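Local coordinates for member of s1p family of ribosomal proteins (Pyrococcus furiosus, PDB 5YH1), which probably acts as a RecJ-like, manganese-binding exonuclease on nucleic acids, this chain being its DHH-family part, at residues E277-I282 and R290-G295; Y385-N390 and E428-E433. One frame throughout, in Å; residues are numbered along the deposited sequence.

Interaction 1 precedes interaction 2 completely along the chain; their centres are about 41 Å apart and their nearest atoms about 28 Å, so the two do not touch. Residues 277-282 and 290-295 join the short helix 276-279 to the start of the long helix 286-311, on the side of the chain that carries the parallel five-stranded sheet and the manganese site. Residues 385-390 and 428-433 belong to the other part, where helices 389-399 and 423-435 pack on the mixed six-stranded sheet. Sharing no strand or helix, the contacts record the separate hydrophobic packing of two parts, consistent with the two-lobed build of DHH-family nucleases.

Interaction 1: E277-I282 and R290-G295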
loop_
_atom_site.group_PDB
_atom_site.type_symbol
_atom_site.label_atom_id
_atom_site.label_comp_id
_atom_site.label_asym_id
_atom_site.label_seq_id
_atom_site.Cartn_x
_atom_site.Cartn_y
_atom_site.Cartn_z
ATOM N N GLU A 277 -10.181 -21.534 -4.740
ATOM C CA GLU A 277 -10.479 -22.968 -4.743
ATOM C C GLU A 277 -11.867 -23.265 -5.315
ATOM O O GLU A 277 -12.072 -24.310 -5.947
ATOM C CB GLU A 277 -10.411 -23.572 -3.334
ATOM C CG GLU A 277 -9.067 -23.444 -2.636
ATOM C CD GLU A 277 -8.927 -22.167 -1.818
ATOM O OE1 GLU A 277 -9.783 -21.265 -1.926
ATOM O OE2 GLU A 277 -7.939 -22.059 -1.070
ATOM N N GLU A 278 -12.812 -22.359 -5.064
ATOM C CA GLU A 278 -14.178 -22.507 -5.544
ATOM C C GLU A 278 -14.237 -22.267 -7.038
ATOM O O GLU A 278 -14.898 -23.007 -7.771
ATOM C CB GLU A 278 -15.118 -21.526 -4.840
ATOM C CG GLU A 278 -15.140 -21.628 -3.319
ATOM C CD GLU A 278 -15.662 -22.955 -2.814
ATOM O OE1 GLU A 278 -16.166 -23.770 -3.612
ATOM O OE2 GLU A 278 -15.574 -23.188 -1.598
ATOM N N ILE A 279 -13.533 -21.241 -7.491
ATOM C CA ILE A 279 -13.479 -20.925 -8.909
ATOM C C ILE A 279 -12.805 -22.062 -9.693
ATOM O O ILE A 279 -13.235 -22.394 -10.798
ATOM C CB ILE A 279 -12.758 -19.590 -9.141
ATOM C CG1 ILE A 279 -13.572 -18.444 -8.519
ATOM C CG2 ILE A 279 -12.545 -19.327 -10.629
ATOM C CD1 ILE A 279 -12.782 -17.160 -8.355
ATOM N N LEU A 280 -11.773 -22.669 -9.103
ATOM C CA LEU A 280 -11.022 -23.747 -9.752
ATOM C C LEU A 280 -11.697 -25.123 -9.674
ATOM O O LEU A 280 -11.173 -26.097 -10.234
ATOM C CB LEU A 280 -9.627 -23.858 -9.134
ATOM C CG LEU A 280 -8.647 -22.752 -9.487
ATOM C CD1 LEU A 280 -7.387 -22.947 -8.668
ATOM C CD2 LEU A 280 -8.336 -22.718 -10.980
ATOM N N LEU A 281 -12.824 -25.193 -8.960
ATOM C CA LEU A 281 -13.638 -26.396 -8.813
ATOM C C LEU A 281 -12.879 -27.511 -8.103
ATOM O O LEU A 281 -12.839 -28.627 -8.590
ATOM C CB LEU A 281 -14.173 -26.882 -10.173
ATOM C CG LEU A 281 -15.374 -27.852 -10.127
ATOM C CD1 LEU A 281 -16.665 -27.092 -9.922
ATOM C CD2 LEU A 281 -15.485 -28.683 -11.397
ATOM N N ILE A 282 -12.258 -27.217 -6.962
ATOM C CA ILE A 282 -11.574 -28.276 -6.214
ATOM C C ILE A 282 -12.203 -28.576 -4.872
ATOM O O ILE A 282 -11.681 -29.386 -4.115
ATOM C CB ILE A 282 -10.064 -28.016 -6.040
ATOM C CG1 ILE A 282 -9.803 -26.799 -5.157
ATOM C CG2 ILE A 282 -9.398 -27.843 -7.399
ATOM C CD1 ILE A 282 -8.377 -26.738 -4.654
ATOM N N ARG A 290 -20.610 -22.248 -9.218
ATOM C CA ARG A 290 -21.531 -21.720 -10.231
ATOM C C ARG A 290 -21.924 -20.279 -9.962
ATOM O O ARG A 290 -21.896 -19.456 -10.863
ATOM C CB ARG A 290 -22.790 -22.578 -10.336
ATOM C CG ARG A 290 -22.604 -23.761 -11.253
ATOM C CD ARG A 290 -23.709 -24.785 -11.087
ATOM N NE ARG A 290 -23.605 -25.801 -12.129
ATOM C CZ ARG A 290 -24.241 -26.970 -12.126
ATOM N NH1 ARG A 290 -25.041 -27.313 -11.120
ATOM N NH2 ARG A 290 -24.065 -27.807 -13.144
HETATM N N MSE A 291 -22.276 -19.973 -8.724
HETATM C CA MSE A 291 -22.668 -18.595 -8.372
HETATM C C MSE A 291 -21.546 -17.619 -8.623
HETATM O O MSE A 291 -21.771 -16.548 -9.168
HETATM C CB MSE A 291 -23.152 -18.536 -6.934
HETATM C CG MSE A 291 -24.515 -19.217 -6.832
HETATM SE SE MSE A 291 -25.210 -19.044 -4.991
HETATM C CE MSE A 291 -24.309 -20.477 -3.997
ATOM N N LEU A 292 -20.321 -17.987 -8.271
ATOM C CA LEU A 292 -19.166 -17.120 -8.550
ATOM C C LEU A 292 -18.915 -16.936 -10.041
ATOM O O LEU A 292 -18.858 -15.809 -10.519
ATOM C CB LEU A 292 -17.914 -17.658 -7.875
ATOM C CG LEU A 292 -17.896 -17.509 -6.357
ATOM C CD1 LEU A 292 -16.751 -18.299 -5.759
ATOM C CD2 LEU A 292 -17.802 -16.044 -5.949
ATOM N N VAL A 293 -18.771 -18.030 -10.784
ATOM C CA VAL A 293 -18.441 -17.923 -12.207
ATOM C C VAL A 293 -19.577 -17.299 -13.021
ATOM O O VAL A 293 -19.324 -16.448 -13.875
ATOM C CB VAL A 293 -18.026 -19.284 -12.804
ATOM C CG1 VAL A 293 -17.840 -19.185 -14.315
ATOM C CG2 VAL A 293 -16.737 -19.757 -12.154
ATOM N N GLU A 294 -20.821 -17.690 -12.741
ATOM C CA GLU A 294 -21.983 -17.132 -13.455
ATOM C C GLU A 294 -22.323 -15.728 -12.984
ATOM O O GLU A 294 -22.884 -14.942 -13.741
ATOM C CB GLU A 294 -23.216 -18.039 -13.316
ATOM C CG GLU A 294 -23.047 -19.415 -13.955
ATOM C CD GLU A 294 -24.204 -20.371 -13.660
ATOM O OE1 GLU A 294 -25.199 -19.962 -13.014
ATOM O OE2 GLU A 294 -24.114 -21.548 -14.079
ATOM N N GLY A 295 -21.994 -15.407 -11.740
ATOM C CA GLY A 295 -22.150 -14.043 -11.252
ATOM C C GLY A 295 -21.107 -13.088 -11.813
ATOM O O GLY A 295 -21.424 -11.952 -12.175
#
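A small, buried, apolar helix-to-helix contact joins Glu278 and Ile279 to Leu292 and Val293, on two consecutive helices linked by a short connection. It lies in the DHH part of the chain, beside helix 250-267 and away from the manganese site. The short helix 276-279 ends in a Schellman motif, and the chain then leads into the long helix 286-311. The motif rests on Leu281, the first residue to leave helical geometry, with a positive phi of 63° and two backbone bonds into the last turn: Ile282 N to Glu277 O at 3.1 Å and Leu281 N to Glu278 O at 3.2 Å. The two segments come nearest at Ile279 and Val293, whose CA atoms are 6.7 Å apart, and together they bury 151 Å².

Leu292 and Ile279 carry most of the contact, Leu292 CB being directed at the short helix. The CD1 branch of Leu292 reaches both Glu278 and Ile279, lying 4.2 Å from Ile279 CG1. Beside it, the CG2 branches of Ile279 and Val293 meet more loosely, at 4.5 Å. Ile279 also packs on Ile256, Val259 and Ile260 of helix 250-267, whereas Leu292 additionally touches Ala153 of the second subunit.

Glu278 contributes only the aliphatic base of its side chain. A bend at chi2 (-64°) carries its carboxylate away from Leu292, and OE1 is hydrogen-bonded to Thr283 OG1 in the connection, while the backbone Glu278 O accepts a bond from His289 ND1 of the long helix. What remains facing that helix is a methylene, and Glu278 CB lies 3.7 Å from Leu292 CD1.

Interaction 2: Y385-N390 and E428-E433; sequences YNFDLN and EAFAKE
Phe430 meets Leu389 and Phe387 through one end of its ring, in a buried apolar contact of 82 Å². Leu389 CD1 stands at the edge of the Phe430 ring, near its plane, 4.1 Å from CE1, and the two side chains cross at about a right angle. Phe387 makes the second touch, its CE1 lying 4.4 Å from Phe430 CZ. Relative to the Phe387 ring, that CZ sits at the edge and near the plane; relative to the Phe430 ring, Phe387 CE1 approaches obliquely.

Long side chains bridge a wide backbone gap: the CA atoms of Leu389 and Phe430 are 9.8 Å apart, and those of Phe387 and Glu433 9.5 Å. In Phe430 the ring carbon CG stands opposite the backbone N (chi1 -180°), which extends the ring off helix 423-435 toward Phe387 and Leu389.

These three side chains form part of the core between helices 389-399 and 423-435 and the mixed six-stranded sheet they cover, probably the DHHA1 domain that follows DHH in RecJ-like proteins. Val376 of strand 373-378 touches all three of them, and Leu365 of the neighbouring strand 364-369 supports both aromatic rings. Ile392, about one turn further along helix 389-399 from Leu389, packs against Phe387 and Phe430.

The backbone that presents Phe387 and Leu389 is fixed at the start of helix 389-399. Asp388 occupies the N-cap position, and its OD1 accepts a hydrogen bond from Lys391 N. Leu389 is also tied by its backbone to Ser411, in the connection between strands 406-409 and 413-417, and Asn390 ND2 is hydrogen-bonded to Gly409 O at the end of strand 406-409.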
loop_
_atom_site.group_PDB
_atom_site.type_symbol
_atom_site.label_atom_id
_atom_site.label_comp_id
_atom_site.label_asym_id
_atom_site.label_seq_id
_atom_site.Cartn_x
_atom_site.Cartn_y
_atom_site.Cartn_z
ATOM N N TYR A 385 8.031 -13.789 -40.664
ATOM C CA TYR A 385 8.931 -12.672 -40.890
ATOM C C TYR A 385 10.124 -12.696 -39.931
ATOM O O TYR A 385 10.892 -11.737 -39.879
ATOM C CB TYR A 385 8.165 -11.365 -40.725
ATOM C CG TYR A 385 7.116 -11.131 -41.776
ATOM C CD1 TYR A 385 5.843 -11.699 -41.664
ATOM C CD2 TYR A 385 7.385 -10.340 -42.881
ATOM C CE1 TYR A 385 4.871 -11.477 -42.626
ATOM C CE2 TYR A 385 6.416 -10.109 -43.843
ATOM C CZ TYR A 385 5.163 -10.682 -43.709
ATOM O OH TYR A 385 4.208 -10.470 -44.665
ATOM N N ASN A 386 10.272 -13.788 -39.182
ATOM C CA ASN A 386 11.317 -13.915 -38.159
ATOM C C ASN A 386 11.330 -12.761 -37.151
ATOM O O ASN A 386 12.382 -12.233 -36.789
ATOM C CB ASN A 386 12.694 -14.109 -38.812
ATOM C CG ASN A 386 12.851 -15.493 -39.407
ATOM O OD1 ASN A 386 13.119 -16.457 -38.686
ATOM N ND2 ASN A 386 12.653 -15.608 -40.718
ATOM N N PHE A 387 10.142 -12.372 -36.707
ATOM C CA PHE A 387 10.021 -11.352 -35.688
ATOM C C PHE A 387 10.582 -11.895 -34.378
ATOM O O PHE A 387 10.201 -12.968 -33.936
ATOM C CB PHE A 387 8.561 -10.946 -35.498
ATOM C CG PHE A 387 8.354 -10.004 -34.356
ATOM C CD1 PHE A 387 8.572 -8.648 -34.520
ATOM C CD2 PHE A 387 7.988 -10.477 -33.106
ATOM C CE1 PHE A 387 8.401 -7.767 -33.458
ATOM C CE2 PHE A 387 7.817 -9.602 -32.043
ATOM C CZ PHE A 387 8.028 -8.249 -32.221
ATOM N N ASP A 388 11.501 -11.160 -33.769
ATOM C CA ASP A 388 12.033 -11.534 -32.459
ATOM C C ASP A 388 12.181 -10.265 -31.640
ATOM O O ASP A 388 13.029 -9.420 -31.939
ATOM C CB ASP A 388 13.381 -12.252 -32.600
ATOM C CG ASP A 388 13.937 -12.758 -31.259
ATOM O OD1 ASP A 388 13.688 -12.149 -30.198
ATOM O OD2 ASP A 388 14.644 -13.777 -31.268
ATOM N N LEU A 389 11.337 -10.139 -30.619
ATOM C CA LEU A 389 11.298 -8.948 -29.795
ATOM C C LEU A 389 12.613 -8.729 -29.040
ATOM O O LEU A 389 13.078 -7.600 -28.938
ATOM C CB LEU A 389 10.123 -9.022 -28.816
ATOM C CG LEU A 389 9.956 -7.854 -27.838
ATOM C CD1 LEU A 389 9.721 -6.552 -28.591
ATOM C CD2 LEU A 389 8.822 -8.150 -26.862
ATOM N N ASN A 390 13.198 -9.804 -28.510
ATOM C CA ASN A 390 14.476 -9.707 -27.779
ATOM C C ASN A 390 15.596 -9.165 -28.658
ATOM O O ASN A 390 16.368 -8.320 -28.217
ATOM C CB ASN A 390 14.872 -11.049 -27.162
ATOM C CG ASN A 390 13.881 -11.515 -26.111
ATOM O OD1 ASN A 390 13.474 -10.748 -25.244
ATOM N ND2 ASN A 390 13.472 -12.771 -26.194
ATOM N N GLU A 428 9.645 5.143 -33.001
ATOM C CA GLU A 428 9.950 5.277 -34.416
ATOM C C GLU A 428 11.045 4.299 -34.848
ATOM O O GLU A 428 10.971 3.738 -35.939
ATOM C CB GLU A 428 10.318 6.714 -34.768
ATOM C CG GLU A 428 9.106 7.629 -34.788
ATOM C CD GLU A 428 9.438 9.057 -35.175
ATOM O OE1 GLU A 428 10.638 9.388 -35.306
ATOM O OE2 GLU A 428 8.485 9.850 -35.344
ATOM N N ALA A 429 12.041 4.075 -33.994
ATOM C CA ALA A 429 13.080 3.091 -34.301
ATOM C C ALA A 429 12.508 1.676 -34.250
ATOM O O ALA A 429 12.912 0.807 -35.022
ATOM C CB ALA A 429 14.254 3.215 -33.344
ATOM N N PHE A 430 11.585 1.435 -33.324
ATOM C CA PHE A 430 10.901 0.153 -33.276
ATOM C C PHE A 430 10.133 -0.080 -34.580
ATOM O O PHE A 430 10.187 -1.166 -35.149
ATOM C CB PHE A 430 9.950 0.070 -32.090
ATOM C CG PHE A 430 9.224 -1.242 -31.995
ATOM C CD1 PHE A 430 9.789 -2.312 -31.332
ATOM C CD2 PHE A 430 7.981 -1.408 -32.591
ATOM C CE1 PHE A 430 9.126 -3.527 -31.257
ATOM C CE2 PHE A 430 7.316 -2.615 -32.511
ATOM C CZ PHE A 430 7.887 -3.677 -31.850
ATOM N N ALA A 431 9.432 0.945 -35.050
ATOM C CA ALA A 431 8.633 0.821 -36.268
ATOM C C ALA A 431 9.513 0.564 -37.505
ATOM O O ALA A 431 9.118 -0.180 -38.404
ATOM C CB ALA A 431 7.768 2.051 -36.460
ATOM N N LYS A 432 10.708 1.159 -37.540
ATOM C CA LYS A 432 11.621 0.967 -38.668
ATOM C C LYS A 432 12.124 -0.463 -38.705
ATOM O O LYS A 432 12.275 -1.037 -39.781
ATOM C CB LYS A 432 12.812 1.934 -38.617
ATOM N N GLU A 433 12.383 -1.041 -37.535
ATOM C CA GLU A 433 12.803 -2.433 -37.465
ATOM C C GLU A 433 11.717 -3.389 -37.977
ATOM O O GLU A 433 12.036 -4.432 -38.558
ATOM C CB GLU A 433 13.195 -2.821 -36.038
ATOM C CG GLU A 433 14.460 -2.137 -35.541
ATOM C CD GLU A 433 15.652 -2.334 -36.469
ATOM O OE1 GLU A 433 16.234 -1.321 -36.905
ATOM O OE2 GLU A 433 15.991 -3.499 -36.777
#